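Local atomic coordinates of cystathionine beta-lyase family protein, YNBB B.subtilis ortholog (Clostridium acetobutylicum, PDB entry 3HVY), a protein that probably acts as a PLP-dependent lyase on sulfur-containing amino acids, like cystathionine beta-lyase and methionine gamma-lyase, and may take part in aluminium resistance. Residues L47-L50 / K51-E55; V309-A312 / R313-L317. One frame throughout, in Å; residues are numbered along the deposited sequence.

Contact 1: L47-L50 / K51-E55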
loop_
_atom_site.group_PDB
_atom_site.type_symbol
_atom_site.label_atom_id
_atom_site.label_comp_id
_atom_site.label_asym_id
_atom_site.label_seq_id
_atom_site.Cartn_x
_atom_site.Cartn_y
_atom_site.Cartn_z
ATOM N N LEU D 47 2.165 25.183 15.943
ATOM C CA LEU D 47 2.560 24.886 17.303
ATOM C C LEU D 47 1.520 24.047 18.031
ATOM O O LEU D 47 1.836 23.095 18.705
ATOM C CB LEU D 47 2.787 26.193 18.063
ATOM C CG LEU D 47 3.167 26.057 19.547
ATOM C CD1 LEU D 47 4.496 25.245 19.751
ATOM C CD2 LEU D 47 3.281 27.455 20.160
ATOM N N LYS D 48 0.248 24.377 17.878
ATOM C CA LYS D 48 -0.813 23.553 18.488
ATOM C C LYS D 48 -0.692 22.061 18.060
ATOM O O LYS D 48 -0.909 21.124 18.853
ATOM C CB LYS D 48 -2.147 24.168 18.031
ATOM C CG LYS D 48 -3.382 23.387 18.254
ATOM C CD LYS D 48 -4.662 24.287 18.201
ATOM C CE LYS D 48 -5.044 24.836 16.853
ATOM N NZ LYS D 48 -6.470 25.479 16.820
ATOM N N VAL D 49 -0.404 21.835 16.775
ATOM C CA VAL D 49 -0.337 20.496 16.254
ATOM C C VAL D 49 0.929 19.801 16.763
ATOM O O VAL D 49 0.861 18.680 17.228
ATOM C CB VAL D 49 -0.474 20.452 14.671
ATOM C CG1 VAL D 49 -0.223 19.070 14.164
ATOM C CG2 VAL D 49 -1.918 20.899 14.236
ATOM N N LEU D 50 2.065 20.473 16.703
ATOM C CA LEU D 50 3.301 19.909 17.183
ATOM C C LEU D 50 3.137 19.479 18.649
ATOM O O LEU D 50 3.540 18.366 19.053
ATOM C CB LEU D 50 4.411 20.953 17.054
ATOM C CG LEU D 50 5.789 20.562 17.575
ATOM C CD1 LEU D 50 6.279 19.277 16.842
ATOM C CD2 LEU D 50 6.789 21.743 17.461
ATOM N N LYS D 51 2.562 20.333 19.478
ATOM C CA LYS D 51 2.395 19.962 20.895
ATOM C C LYS D 51 1.532 18.705 21.060
ATOM O O LYS D 51 1.788 17.873 21.913
ATOM C CB LYS D 51 1.723 21.073 21.697
ATOM C CG LYS D 51 2.535 22.318 21.927
ATOM C CD LYS D 51 1.923 23.189 23.035
ATOM C CE LYS D 51 0.443 23.474 22.842
ATOM N NZ LYS D 51 -0.102 24.405 23.888
ATOM N N ALA D 52 0.453 18.613 20.290
ATOM C CA ALA D 52 -0.445 17.457 20.342
ATOM C C ALA D 52 0.354 16.149 19.986
ATOM O O ALA D 52 0.250 15.108 20.678
ATOM C CB ALA D 52 -1.635 17.682 19.418
ATOM N N PHE D 53 1.190 16.206 18.946
ATOM C CA PHE D 53 2.025 15.061 18.603
ATOM C C PHE D 53 2.910 14.633 19.794
ATOM O O PHE D 53 2.977 13.464 20.174
ATOM C CB PHE D 53 2.927 15.412 17.415
ATOM C CG PHE D 53 2.337 15.069 16.040
ATOM C CD1 PHE D 53 1.356 15.853 15.459
ATOM C CD2 PHE D 53 2.817 13.986 15.326
ATOM C CE1 PHE D 53 0.845 15.548 14.214
ATOM C CE2 PHE D 53 2.323 13.659 14.069
ATOM C CZ PHE D 53 1.319 14.431 13.514
ATOM N N GLN D 54 3.574 15.619 20.370
ATOM C CA GLN D 54 4.541 15.394 21.450
ATOM C C GLN D 54 3.863 14.953 22.717
ATOM O O GLN D 54 4.374 14.072 23.388
ATOM C CB GLN D 54 5.350 16.672 21.654
ATOM C CG GLN D 54 6.097 17.071 20.365
ATOM C CD GLN D 54 7.105 18.159 20.627
ATOM O OE1 GLN D 54 6.899 18.978 21.524
ATOM N NE2 GLN D 54 8.190 18.182 19.857
ATOM N N GLU D 55 2.660 15.459 23.003
ATOM C CA GLU D 55 1.945 15.007 24.192
ATOM C C GLU D 55 1.430 13.571 24.043
ATOM O O GLU D 55 1.322 12.866 25.018
ATOM C CB GLU D 55 0.849 15.988 24.594
ATOM C CG GLU D 55 1.474 17.350 25.075
ATOM C CD GLU D 55 0.502 18.532 25.184
ATOM O OE1 GLU D 55 -0.718 18.373 24.934
ATOM O OE2 GLU D 55 0.990 19.635 25.527
#

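Contact 2: V309-A312 / R313-L317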
loop_
_atom_site.group_PDB
_atom_site.type_symbol
_atom_site.label_atom_id
_atom_site.label_comp_id
_atom_site.label_asym_id
_atom_site.label_seq_id
_atom_site.Cartn_x
_atom_site.Cartn_y
_atom_site.Cartn_z
ATOM N N VAL D 309 -7.658 34.792 -0.922
ATOM C CA VAL D 309 -7.528 36.229 -0.663
ATOM C C VAL D 309 -6.916 36.950 -1.834
ATOM O O VAL D 309 -7.368 38.015 -2.199
ATOM C CB VAL D 309 -6.734 36.455 0.679
ATOM C CG1 VAL D 309 -6.296 37.924 0.850
ATOM C CG2 VAL D 309 -7.568 35.960 1.932
ATOM N N PHE D 310 -5.855 36.382 -2.416
ATOM C CA PHE D 310 -5.256 36.937 -3.638
ATOM C C PHE D 310 -6.271 36.872 -4.793
ATOM O O PHE D 310 -6.464 37.829 -5.547
ATOM C CB PHE D 310 -4.005 36.143 -4.019
ATOM C CG PHE D 310 -3.443 36.494 -5.379
ATOM C CD1 PHE D 310 -2.761 37.682 -5.581
ATOM C CD2 PHE D 310 -3.658 35.673 -6.473
ATOM C CE1 PHE D 310 -2.259 38.004 -6.837
ATOM C CE2 PHE D 310 -3.209 36.005 -7.730
ATOM C CZ PHE D 310 -2.496 37.171 -7.919
ATOM N N CYS D 311 -6.956 35.756 -4.926
ATOM C CA CYS D 311 -7.998 35.674 -5.967
ATOM C C CYS D 311 -9.067 36.790 -5.802
ATOM O O CYS D 311 -9.445 37.470 -6.764
ATOM C CB CYS D 311 -8.647 34.294 -5.922
ATOM S SG CYS D 311 -9.982 34.082 -7.129
ATOM N N ALA D 312 -9.617 36.916 -4.591
ATOM C CA ALA D 312 -10.548 37.973 -4.222
ATOM C C ALA D 312 -10.070 39.359 -4.699
ATOM O O ALA D 312 -10.831 40.100 -5.290
ATOM C CB ALA D 312 -10.757 37.998 -2.640
ATOM N N ARG D 313 -8.825 39.722 -4.369
ATOM C CA ARG D 313 -8.328 41.044 -4.738
ATOM C C ARG D 313 -8.116 41.199 -6.225
ATOM O O ARG D 313 -8.590 42.180 -6.801
ATOM C CB ARG D 313 -7.056 41.446 -4.012
ATOM C CG ARG D 313 -6.661 42.885 -4.274
ATOM C CD ARG D 313 -7.810 43.855 -4.028
ATOM N NE ARG D 313 -7.340 45.259 -3.910
ATOM C CZ ARG D 313 -8.119 46.332 -3.754
ATOM N NH1 ARG D 313 -9.465 46.245 -3.703
ATOM N NH2 ARG D 313 -7.548 47.530 -3.725
ATOM N N ILE D 314 -7.446 40.234 -6.867
ATOM C CA ILE D 314 -7.184 40.387 -8.285
ATOM C C ILE D 314 -8.474 40.373 -9.129
ATOM O O ILE D 314 -8.599 41.149 -10.060
ATOM C CB ILE D 314 -6.121 39.412 -8.820
ATOM C CG1 ILE D 314 -5.522 39.976 -10.128
ATOM C CG2 ILE D 314 -6.683 37.960 -9.001
ATOM C CD1 ILE D 314 -4.362 39.065 -10.742
HETATM N N MSE D 315 -9.455 39.552 -8.793
HETATM C CA MSE D 315 -10.674 39.531 -9.602
HETATM C C MSE D 315 -11.423 40.860 -9.379
HETATM O O MSE D 315 -12.065 41.399 -10.272
HETATM C CB MSE D 315 -11.538 38.316 -9.259
HETATM C CG MSE D 315 -10.856 36.963 -9.511
HETATM SE SE MSE D 315 -10.267 36.789 -11.333
HETATM C CE MSE D 315 -11.996 36.555 -12.195
ATOM N N GLU D 316 -11.339 41.387 -8.165
ATOM C CA GLU D 316 -11.912 42.700 -7.873
ATOM C C GLU D 316 -11.209 43.829 -8.672
ATOM O O GLU D 316 -11.877 44.683 -9.275
ATOM C CB GLU D 316 -11.828 42.950 -6.388
ATOM C CG GLU D 316 -12.244 44.286 -5.896
ATOM C CD GLU D 316 -12.430 44.263 -4.415
ATOM O OE1 GLU D 316 -11.428 44.152 -3.670
ATOM O OE2 GLU D 316 -13.598 44.301 -4.021
ATOM N N LEU D 317 -9.874 43.800 -8.708
ATOM C CA LEU D 317 -9.131 44.728 -9.546
ATOM C C LEU D 317 -9.584 44.644 -11.005
ATOM O O LEU D 317 -9.605 45.648 -11.725
ATOM C CB LEU D 317 -7.631 44.480 -9.440
ATOM C CG LEU D 317 -6.994 44.707 -8.087
ATOM C CD1 LEU D 317 -5.482 44.949 -8.205
ATOM C CD2 LEU D 317 -7.701 45.890 -7.418
HETATM O O HOH W 1 -11.566 41.682 -2.761
#

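Contact 1: L47-L50 / K51-E55
The last two turns of the long helix 18-55 bring Val49 against Phe53 and Leu50 against Gln54, each pair one helical turn apart. Val49 and Phe53 lie side by side and point the same way: the methyl CG1 of Val49 is 3.7 Å from CE1 of the Phe53 ring. That methyl stands anti to its own backbone nitrogen (chi1 173°), which carries it forward along the helix to the ring. Val49 O sits at the edge of the same ring, in its plane, 3.4 Å from Phe53 CD1, and also accepts the bond from Phe53 N at 3.0 Å, with an N-H...O angle of 166°. Leu50 and Gln54 cross at a slant, the methyl CD1 of Leu50 lying 3.7 Å from NE2 of the Gln54 amide. On the Lys51 side, only the aliphatic root of the lysine meets Leu47: Lys51 CG is 4.1 Å from Leu47 CD1, while Lys51 N bonds to Leu47 O at 3.0 Å.

These i to i+4 pairs belong to an alpha-helix wedged among helix 74-87, helix 287-317 and the second subunit in this PLP-dependent, aminotransferase-like fold. Val49 and Ala52 pack on helix 74-87, where Ala52 touches Asn85, a residue of the sodium site, and Val49, Leu50 and Phe53 reach Pro298, Phe295 and Leu294 of helix 287-317. The polar ends of Lys51 and Gln54 turn to the second subunit: Gln54 OE1 bonds to Tyr14 OH, Gln54 NE2 to Ser356 O and Lys51 NZ to Ser9 OG, all three partners being of that subunit. With both amide ends so engaged, the Gln54 group has its rotation fixed while its aliphatic CG stays 3.2 Å from Leu50 O.

Contact 2: V309-A312 / R313-L317
With chi1 at 171°, Phe310 swings its ring anti to the backbone nitrogen and forward along helix 287-317, and Ile314 sends CG1 and CD1 the same way (chi1 -158°). The two side chains run alongside each other: Phe310 CZ comes 3.9 Å from Ile314 CD1, while Ile314 CG2 stands over one ring face near the rim. In the neighbouring pair, Cys311 SG is 3.8 Å from CG of Met315, a selenomethionine, and the same CG lies 3.1 Å from Cys311 O. Backbone bonds of the alpha-helix join both pairs, Ile314 N reaching Phe310 O at 2.9 Å with an N-H...O angle of 176°. Around them, Ile314 packs on helix 411-422, and Cys311 and Met315 on strand 334-338.

Arg313 and Glu316 form a salt bridge, NH1 to OE1 at 2.9 Å. The carboxylate oxygen lies in the guanidinium plane, yet is itself approached from above the carboxylate plane. A water links Glu316 OE1 weakly to Ala312 O. Arg313 NE also forms a salt bridge with Asp30 of helix 18-55, so two carboxylates grip the guanidinium, and Tyr326 adds a cation-pi contact; together these would probably favour its charged form.

Contacts 1 and 2 are both built on i to i+4 pairs near the C-terminal ends of long helices, 18-55 and 287-317, contact 2 adding an i to i+3 salt bridge. Their centres are 34 Å apart and their nearest atoms about 18 Å, so they do not touch, yet the two helices meet at both: 47-55 packs on helix 287-317, and 313-317 on helix 18-55. Both are largely buried, with partly exposed polar residues. They differ in what surrounds them. The polar ends of Lys51 and Gln54 in contact 1 engage the second subunit, whereas contact 2 is touched by no other chain of the assembly and keeps its arginine-carboxylate pairing within its own chain.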